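Local structure of SsfS6 (Streptomyces sp. SF2575, 4FZR) at residues A[220-233]-A[292-306]. The protein has a two-domain GT-B fold, each domain built round a parallel beta sheet, and is related to erythromycin biosynthesis protein CIII. Sequence-based numbering, arbitrary orientation.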
ATOM      1  N   TRP A 220       4.128   0.690  24.022  1.00 69.28           N
ATOM      2  CA  TRP A 220       2.962   0.997  24.852  1.00 64.51           C
ATOM      3  C   TRP A 220       1.602   0.788  24.183  1.00 63.71           C
ATOM      4  O   TRP A 220       0.602   0.596  24.873  1.00 60.67           O
ATOM      5  CB  TRP A 220       3.060   2.432  25.384  1.00 61.46           C
ATOM      6  CG  TRP A 220       3.577   3.426  24.386  1.00 61.21           C
ATOM      7  CD1 TRP A 220       4.884   3.730  24.135  1.00 61.23           C
ATOM      8  CD2 TRP A 220       2.799   4.251  23.510  1.00 67.29           C
ATOM      9  NE1 TRP A 220       4.968   4.690  23.157  1.00 61.79           N
ATOM     10  CE2 TRP A 220       3.701   5.027  22.757  1.00 61.62           C
ATOM     11  CE3 TRP A 220       1.426   4.409  23.289  1.00 62.36           C
ATOM     12  CZ2 TRP A 220       3.278   5.946  21.800  1.00 64.24           C
ATOM     13  CZ3 TRP A 220       1.007   5.321  22.337  1.00 50.42           C
ATOM     14  CH2 TRP A 220       1.931   6.078  21.604  1.00 53.73           C
ATOM     15  N   VAL A 221       1.552   0.826  22.857  1.00 67.03           N
ATOM     16  CA  VAL A 221       0.282   0.646  22.156  1.00 64.92           C
ATOM     17  C   VAL A 221      -0.291  -0.747  22.400  1.00 70.36           C
ATOM     18  O   VAL A 221      -1.505  -0.913  22.525  1.00 66.57           O
ATOM     19  CB  VAL A 221       0.425   0.853  20.639  1.00 61.76           C
ATOM     20  CG1 VAL A 221      -0.929   0.703  19.956  1.00 65.87           C
ATOM     21  CG2 VAL A 221       1.013   2.218  20.348  1.00 60.68           C
ATOM     22  N   PHE A 222       0.587  -1.742  22.468  1.00 66.44           N
ATOM     23  CA  PHE A 222       0.161  -3.123  22.658  1.00 52.32           C
ATOM     24  C   PHE A 222       0.058  -3.492  24.142  1.00 57.48           C
ATOM     25  O   PHE A 222      -0.565  -4.494  24.490  1.00 53.56           O
ATOM     26  CB  PHE A 222       1.125  -4.081  21.957  1.00 51.42           C
ATOM     27  CG  PHE A 222       1.215  -3.885  20.469  1.00 50.98           C
ATOM     28  CD1 PHE A 222       0.118  -4.122  19.660  1.00 45.74           C
ATOM     29  CD2 PHE A 222       2.407  -3.486  19.874  1.00 56.43           C
ATOM     30  CE1 PHE A 222       0.199  -3.950  18.287  1.00 47.83           C
ATOM     31  CE2 PHE A 222       2.491  -3.315  18.501  1.00 51.86           C
ATOM     32  CZ  PHE A 222       1.386  -3.549  17.707  1.00 41.06           C
ATOM     33  N   GLU A 223       0.670  -2.691  25.011  1.00 68.83           N
ATOM     34  CA  GLU A 223       0.617  -2.953  26.451  1.00 75.97           C
ATOM     35  C   GLU A 223      -0.598  -2.279  27.088  1.00 67.33           C
ATOM     36  O   GLU A 223      -1.440  -1.713  26.391  1.00 66.53           O
ATOM     37  CB  GLU A 223       1.911  -2.500  27.142  1.00 71.52           C
ATOM     38  CG  GLU A 223       2.747  -3.643  27.720  1.00 78.18           C
ATOM     39  CD  GLU A 223       2.001  -4.459  28.766  1.00 83.61           C
ATOM     40  OE1 GLU A 223       1.557  -3.872  29.775  1.00 83.85           O
ATOM     41  OE2 GLU A 223       1.862  -5.688  28.581  1.00 77.43           O
ATOM     42  N   GLU A 224      -0.685  -2.348  28.415  1.00 78.40           N
ATOM     43  CA  GLU A 224      -1.849  -1.846  29.141  1.00 84.94           C
ATOM     44  C   GLU A 224      -1.877  -0.326  29.263  1.00 91.01           C
ATOM     45  O   GLU A 224      -0.851   0.342  29.137  1.00 89.82           O
ATOM     46  CB  GLU A 224      -1.897  -2.453  30.543  1.00 85.30           C
ATOM     47  CG  GLU A 224      -2.143  -3.947  30.570  1.00 85.66           C
ATOM     48  CD  GLU A 224      -2.373  -4.464  31.976  1.00101.74           C
ATOM     49  OE1 GLU A 224      -2.138  -3.699  32.934  1.00107.49           O
ATOM     50  OE2 GLU A 224      -2.792  -5.632  32.124  1.00101.16           O
ATOM     51  N   ARG A 225      -3.070   0.207  29.515  1.00 92.35           N
ATOM     52  CA  ARG A 225      -3.240   1.623  29.816  1.00 98.27           C
ATOM     53  C   ARG A 225      -3.632   1.766  31.282  1.00 95.58           C
ATOM     54  O   ARG A 225      -4.738   1.399  31.674  1.00 97.62           O
ATOM     55  CB  ARG A 225      -4.320   2.247  28.925  1.00 97.67           C
ATOM     56  CG  ARG A 225      -4.369   1.699  27.505  1.00 91.75           C
ATOM     57  CD  ARG A 225      -4.916   2.733  26.531  1.00 82.51           C
ATOM     58  NE  ARG A 225      -6.302   3.112  26.820  1.00 80.02           N
ATOM     59  CZ  ARG A 225      -7.345   2.872  26.023  1.00 77.61           C
ATOM     60  NH1 ARG A 225      -7.196   2.251  24.857  1.00 69.75           N
ATOM     61  NH2 ARG A 225      -8.557   3.264  26.392  1.00 70.07           N
ATOM     62  N   LYS A 226      -2.718   2.293  32.092  1.00 96.70           N
ATOM     63  CA  LYS A 226      -2.961   2.431  33.526  1.00 97.49           C
ATOM     64  C   LYS A 226      -3.718   3.714  33.883  1.00 86.78           C
ATOM     65  O   LYS A 226      -4.018   3.955  35.052  1.00 88.47           O
ATOM     66  CB  LYS A 226      -1.642   2.366  34.303  1.00 92.26           C
ATOM     67  CG  LYS A 226      -1.324   0.989  34.874  1.00 93.97           C
ATOM     68  CD  LYS A 226       0.043   0.966  35.544  1.00 93.12           C
ATOM     69  CE  LYS A 226       0.206  -0.237  36.463  1.00 86.35           C
ATOM     70  NZ  LYS A 226      -0.024  -1.533  35.767  1.00 80.52           N
ATOM     71  N   GLN A 227      -4.026   4.530  32.879  1.00 89.58           N
ATOM     72  CA  GLN A 227      -4.771   5.765  33.103  1.00 82.38           C
ATOM     73  C   GLN A 227      -5.267   6.349  31.781  1.00 74.75           C
ATOM     74  O   GLN A 227      -4.781   5.971  30.713  1.00 79.72           O
ATOM     75  CB  GLN A 227      -3.898   6.787  33.834  1.00 80.08           C
ATOM     76  CG  GLN A 227      -2.575   7.080  33.151  1.00 76.27           C
ATOM     77  CD  GLN A 227      -1.839   8.235  33.800  1.00 78.14           C
ATOM     78  OE1 GLN A 227      -2.446   9.089  34.448  1.00 58.93           O
ATOM     79  NE2 GLN A 227      -0.522   8.267  33.631  1.00 72.29           N
ATOM     80  N   PRO A 228      -6.245   7.269  31.850  1.00 73.79           N
ATOM     81  CA  PRO A 228      -6.776   7.940  30.657  1.00 70.55           C
ATOM     82  C   PRO A 228      -5.670   8.501  29.769  1.00 64.06           C
ATOM     83  O   PRO A 228      -4.805   9.228  30.260  1.00 58.41           O
ATOM     84  CB  PRO A 228      -7.610   9.079  31.246  1.00 52.56           C
ATOM     85  CG  PRO A 228      -8.049   8.572  32.567  1.00 53.06           C
ATOM     86  CD  PRO A 228      -6.928   7.711  33.079  1.00 67.79           C
ATOM     87  N   ARG A 229      -5.700   8.166  28.482  1.00 51.26           N
ATOM     88  CA  ARG A 229      -4.660   8.603  27.560  1.00 50.78           C
ATOM     89  C   ARG A 229      -5.200   9.583  26.528  1.00 46.01           C
ATOM     90  O   ARG A 229      -6.298   9.405  26.000  1.00 45.30           O
ATOM     91  CB  ARG A 229      -4.039   7.401  26.854  1.00 61.89           C
ATOM     92  CG  ARG A 229      -2.811   7.749  26.024  1.00 55.04           C
ATOM     93  CD  ARG A 229      -1.976   6.529  25.705  1.00 63.28           C
ATOM     94  NE  ARG A 229      -1.808   5.655  26.861  1.00 74.94           N
ATOM     95  CZ  ARG A 229      -1.224   4.461  26.813  1.00 74.43           C
ATOM     96  NH1 ARG A 229      -0.751   3.992  25.663  1.00 61.96           N
ATOM     97  NH2 ARG A 229      -1.114   3.733  27.916  1.00 85.07           N
ATOM     98  N   LEU A 230      -4.419  10.619  26.243  1.00 39.00           N
ATOM     99  CA  LEU A 230      -4.826  11.639  25.288  1.00 41.34           C
ATOM    100  C   LEU A 230      -3.752  11.856  24.232  1.00 43.72           C
ATOM    101  O   LEU A 230      -2.561  11.905  24.541  1.00 45.48           O
ATOM    102  CB  LEU A 230      -5.133  12.954  26.015  1.00 37.05           C
ATOM    103  CG  LEU A 230      -5.648  14.135  25.187  1.00 33.64           C
ATOM    104  CD1 LEU A 230      -6.489  15.059  26.067  1.00 43.74           C
ATOM    105  CD2 LEU A 230      -4.493  14.905  24.551  1.00 30.50           C
ATOM    106  N   CYS A 231      -4.185  11.984  22.982  1.00 35.08           N
ATOM    107  CA  CYS A 231      -3.266  12.188  21.871  1.00 41.72           C
ATOM    108  C   CYS A 231      -3.481  13.579  21.279  1.00 37.48           C
ATOM    109  O   CYS A 231      -4.619  14.024  21.129  1.00 35.83           O
ATOM    110  CB  CYS A 231      -3.463  11.100  20.814  1.00 36.52           C
ATOM    111  SG  CYS A 231      -2.613  11.429  19.261  1.00 38.98           S
ATOM    112  N   LEU A 232      -2.392  14.263  20.934  1.00 41.07           N
ATOM    113  CA  LEU A 232      -2.463  15.688  20.608  1.00 47.83           C
ATOM    114  C   LEU A 232      -2.343  16.030  19.112  1.00 46.32           C
ATOM    115  O   LEU A 232      -3.026  16.929  18.625  1.00 54.84           O
ATOM    116  CB  LEU A 232      -1.406  16.457  21.408  1.00 43.25           C
ATOM    117  CG  LEU A 232      -1.497  17.984  21.357  1.00 43.05           C
ATOM    118  CD1 LEU A 232      -2.948  18.465  21.375  1.00 34.85           C
ATOM    119  CD2 LEU A 232      -0.722  18.575  22.520  1.00 41.98           C
ATOM    120  N   THR A 233      -1.477  15.331  18.389  1.00 39.47           N
ATOM    121  CA  THR A 233      -1.273  15.599  16.958  1.00 57.28           C
ATOM    122  C   THR A 233      -1.357  17.083  16.597  1.00 57.75           C
ATOM    123  O   THR A 233      -2.387  17.557  16.109  1.00 47.19           O
ATOM    124  CB  THR A 233      -2.300  14.858  16.087  1.00 53.54           C
ATOM    125  OG1 THR A 233      -3.613  15.051  16.624  1.00 55.96           O
ATOM    126  CG2 THR A 233      -1.983  13.382  16.037  1.00 59.53           C
ATOM    127  N   PHE A 292       3.764   9.045  14.876  1.00 83.02           N
ATOM    128  CA  PHE A 292       3.310   7.677  15.083  1.00 79.84           C
ATOM    129  C   PHE A 292       2.263   7.292  14.048  1.00 81.70           C
ATOM    130  O   PHE A 292       1.567   8.156  13.508  1.00 79.21           O
ATOM    131  CB  PHE A 292       2.727   7.521  16.488  1.00 71.95           C
ATOM    132  CG  PHE A 292       3.721   7.767  17.582  1.00 73.92           C
ATOM    133  CD1 PHE A 292       4.736   6.858  17.828  1.00 77.33           C
ATOM    134  CD2 PHE A 292       3.642   8.905  18.366  1.00 80.61           C
ATOM    135  CE1 PHE A 292       5.656   7.080  18.833  1.00 73.80           C
ATOM    136  CE2 PHE A 292       4.561   9.132  19.374  1.00 80.34           C
ATOM    137  CZ  PHE A 292       5.568   8.217  19.605  1.00 74.45           C
ATOM    138  N   PRO A 293       2.148   5.986  13.760  1.00 77.94           N
ATOM    139  CA  PRO A 293       1.053   5.538  12.897  1.00 78.51           C
ATOM    140  C   PRO A 293      -0.275   5.866  13.564  1.00 61.51           C
ATOM    141  O   PRO A 293      -0.749   5.101  14.405  1.00 57.79           O
ATOM    142  CB  PRO A 293       1.268   4.025  12.808  1.00 74.06           C
ATOM    143  CG  PRO A 293       2.039   3.676  14.041  1.00 69.55           C
ATOM    144  CD  PRO A 293       2.927   4.856  14.297  1.00 71.57           C
ATOM    145  N   LEU A 294      -0.860   7.001  13.195  1.00 51.82           N
ATOM    146  CA  LEU A 294      -2.005   7.536  13.920  1.00 61.31           C
ATOM    147  C   LEU A 294      -3.151   6.528  13.985  1.00 56.28           C
ATOM    148  O   LEU A 294      -3.810   6.398  15.017  1.00 51.36           O
ATOM    149  CB  LEU A 294      -2.480   8.847  13.290  1.00 52.63           C
ATOM    150  CG  LEU A 294      -3.328   9.734  14.204  1.00 62.95           C
ATOM    151  CD1 LEU A 294      -2.636   9.978  15.545  1.00 62.59           C
ATOM    152  CD2 LEU A 294      -3.637  11.058  13.525  1.00 54.49           C
ATOM    153  N   SER A 295      -3.382   5.819  12.883  1.00 54.13           N
ATOM    154  CA  SER A 295      -4.427   4.798  12.822  1.00 53.74           C
ATOM    155  C   SER A 295      -4.122   3.549  13.650  1.00 52.91           C
ATOM    156  O   SER A 295      -5.025   2.768  13.948  1.00 54.92           O
ATOM    157  CB  SER A 295      -4.706   4.401  11.366  1.00 48.56           C
ATOM    158  OG  SER A 295      -3.513   4.181  10.626  1.00 48.02           O
ATOM    159  N   ALA A 296      -2.859   3.361  14.019  1.00 57.63           N
ATOM    160  CA  ALA A 296      -2.459   2.190  14.799  1.00 60.86           C
ATOM    161  C   ALA A 296      -2.323   2.524  16.282  1.00 59.57           C
ATOM    162  O   ALA A 296      -2.408   1.645  17.140  1.00 54.91           O
ATOM    163  CB  ALA A 296      -1.157   1.625  14.267  1.00 62.64           C
ATOM    164  N   ILE A 297      -2.102   3.803  16.569  1.00 58.56           N
ATOM    165  CA  ILE A 297      -1.971   4.290  17.940  1.00 58.30           C
ATOM    166  C   ILE A 297      -3.347   4.604  18.523  1.00 63.45           C
ATOM    167  O   ILE A 297      -3.521   4.680  19.738  1.00 54.78           O
ATOM    168  CB  ILE A 297      -1.110   5.571  17.986  1.00 55.28           C
ATOM    169  CG1 ILE A 297      -0.923   6.056  19.425  1.00 64.93           C
ATOM    170  CG2 ILE A 297      -1.747   6.668  17.153  1.00 60.31           C
ATOM    171  CD1 ILE A 297      -0.304   7.428  19.515  1.00 59.37           C
HETATM  172  N   MSE A 298      -4.326   4.769  17.639  1.00 60.93           N
HETATM  173  CA  MSE A 298      -5.657   5.220  18.031  1.00 56.64           C
HETATM  174  C   MSE A 298      -6.302   4.352  19.114  1.00 54.90           C
HETATM  175  O   MSE A 298      -6.840   4.878  20.090  1.00 61.38           O
HETATM  176  CB  MSE A 298      -6.568   5.287  16.801  1.00 63.19           C
HETATM  177  CG  MSE A 298      -7.777   6.183  16.977  1.00 54.04           C
HETATM  178 SE   MSE A 298      -7.278   8.026  17.370  1.00 67.19          SE
HETATM  179  CE  MSE A 298      -6.400   8.485  15.687  1.00 51.29           C
ATOM    180  N   PRO A 299      -6.256   3.020  18.949  1.00 66.24           N
ATOM    181  CA  PRO A 299      -6.888   2.148  19.948  1.00 55.19           C
ATOM    182  C   PRO A 299      -6.348   2.363  21.359  1.00 62.80           C
ATOM    183  O   PRO A 299      -7.033   2.051  22.335  1.00 69.32           O
ATOM    184  CB  PRO A 299      -6.525   0.740  19.463  1.00 53.70           C
ATOM    185  CG  PRO A 299      -6.267   0.889  18.003  1.00 64.34           C
ATOM    186  CD  PRO A 299      -5.663   2.251  17.840  1.00 67.68           C
ATOM    187  N   ALA A 300      -5.135   2.897  21.461  1.00 63.78           N
ATOM    188  CA  ALA A 300      -4.446   2.993  22.743  1.00 67.91           C
ATOM    189  C   ALA A 300      -4.760   4.266  23.531  1.00 58.35           C
ATOM    190  O   ALA A 300      -4.018   4.614  24.444  1.00 69.16           O
ATOM    191  CB  ALA A 300      -2.942   2.875  22.529  1.00 67.46           C
ATOM    192  N   CYS A 301      -5.848   4.956  23.201  1.00 59.28           N
ATOM    193  CA  CYS A 301      -6.180   6.190  23.913  1.00 62.58           C
ATOM    194  C   CYS A 301      -7.677   6.501  23.959  1.00 48.23           C
ATOM    195  O   CYS A 301      -8.479   5.880  23.264  1.00 49.71           O
ATOM    196  CB  CYS A 301      -5.408   7.374  23.320  1.00 59.57           C
ATOM    197  SG  CYS A 301      -5.632   7.599  21.548  1.00 73.11           S
ATOM    198  N   ASP A 302      -8.031   7.479  24.787  1.00 45.04           N
ATOM    199  CA  ASP A 302      -9.425   7.763  25.107  1.00 39.10           C
ATOM    200  C   ASP A 302      -9.865   9.163  24.681  1.00 40.41           C
ATOM    201  O   ASP A 302     -11.058   9.466  24.684  1.00 45.94           O
ATOM    202  CB  ASP A 302      -9.642   7.593  26.612  1.00 52.20           C
ATOM    203  CG  ASP A 302      -9.017   6.318  27.148  1.00 59.70           C
ATOM    204  OD1 ASP A 302      -9.724   5.290  27.215  1.00 60.75           O
ATOM    205  OD2 ASP A 302      -7.818   6.342  27.497  1.00 63.19           O
ATOM    206  N   VAL A 303      -8.909  10.018  24.330  1.00 43.75           N
ATOM    207  CA  VAL A 303      -9.228  11.356  23.841  1.00 37.13           C
ATOM    208  C   VAL A 303      -8.205  11.787  22.798  1.00 31.61           C
ATOM    209  O   VAL A 303      -7.013  11.515  22.941  1.00 33.00           O
ATOM    210  CB  VAL A 303      -9.217  12.408  24.973  1.00 34.92           C
ATOM    211  CG1 VAL A 303      -9.912  13.682  24.515  1.00 23.36           C
ATOM    212  CG2 VAL A 303      -9.882  11.866  26.228  1.00 40.08           C
ATOM    213  N   VAL A 304      -8.667  12.460  21.750  1.00 24.57           N
ATOM    214  CA  VAL A 304      -7.751  13.074  20.798  1.00 27.73           C
ATOM    215  C   VAL A 304      -8.069  14.560  20.657  1.00 29.25           C
ATOM    216  O   VAL A 304      -9.219  14.945  20.448  1.00 30.36           O
ATOM    217  CB  VAL A 304      -7.795  12.391  19.407  1.00 34.77           C
ATOM    218  CG1 VAL A 304      -6.781  13.039  18.471  1.00 25.23           C
ATOM    219  CG2 VAL A 304      -7.517  10.897  19.526  1.00 24.20           C
ATOM    220  N   VAL A 305      -7.042  15.389  20.795  1.00 28.03           N
ATOM    221  CA  VAL A 305      -7.165  16.823  20.573  1.00 32.79           C
ATOM    222  C   VAL A 305      -6.426  17.151  19.283  1.00 35.96           C
ATOM    223  O   VAL A 305      -5.286  16.742  19.123  1.00 33.05           O
ATOM    224  CB  VAL A 305      -6.541  17.607  21.736  1.00 34.36           C
ATOM    225  CG1 VAL A 305      -6.670  19.104  21.496  1.00 31.44           C
ATOM    226  CG2 VAL A 305      -7.193  17.198  23.053  1.00 22.84           C
ATOM    227  N   HIS A 306      -7.061  17.862  18.353  1.00 37.77           N
ATOM    228  CA  HIS A 306      -6.423  18.085  17.057  1.00 34.94           C
ATOM    229  C   HIS A 306      -6.938  19.292  16.283  1.00 35.80           C
ATOM    230  O   HIS A 306      -7.863  19.982  16.699  1.00 36.48           O
ATOM    231  CB  HIS A 306      -6.521  16.821  16.190  1.00 34.37           C
ATOM    232  CG  HIS A 306      -7.927  16.418  15.861  1.00 40.56           C
ATOM    233  ND1 HIS A 306      -8.521  16.701  14.654  1.00 40.96           N
ATOM    234  CD2 HIS A 306      -8.848  15.745  16.592  1.00 39.64           C
ATOM    235  CE1 HIS A 306      -9.757  16.221  14.652  1.00 32.83           C
ATOM    236  NE2 HIS A 306      -9.977  15.642  15.815  1.00 33.99           N
TER
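Leu-230 and Cys-231 pair with Val-303 and Val-304 as neighbouring parallel strands at the middle of the C-terminal Rossmann-like sheet of this GT-B protein, flanked by a helical layer that joins the same segments. Cys-231 N donates to Val-303 O (2.9 Å), and Val-305 N returns the bond to Cys-231 O (2.8 Å). On one face Leu-230 CD1 meets the CG2 branch of beta-branched Val-305 at 3.8 Å, and Cys-362 of helix 358-367 packs against both residues. The opposite face carries Cys-231, whose SG lies anti to the backbone N (chi1 169°) and reaches Leu-294 CD1. Farther along this layer, the indole edge of Trp-220 points at the face of Phe-292 in a T-shaped pair (planes at 83°), while the extended CG1-CD1 arm of Ile-297 lies against Trp-220 CH2; flat rings and this apolar arm suit the join. Where the strands begin, Asp-302 OD2 accepts Arg-229 N on its anti side, almost straight at 174°; OD1 faces Arg-225 NH2 in a salt bridge modelled very short and bent, its geometry doubtful. Arg-229 O accepts from Asp-302 N and Val-303 N. Apolar side chains thus pack on both faces, while the carboxylate holds the start of strand 229-231 and Arg-225 probably compensates its charge.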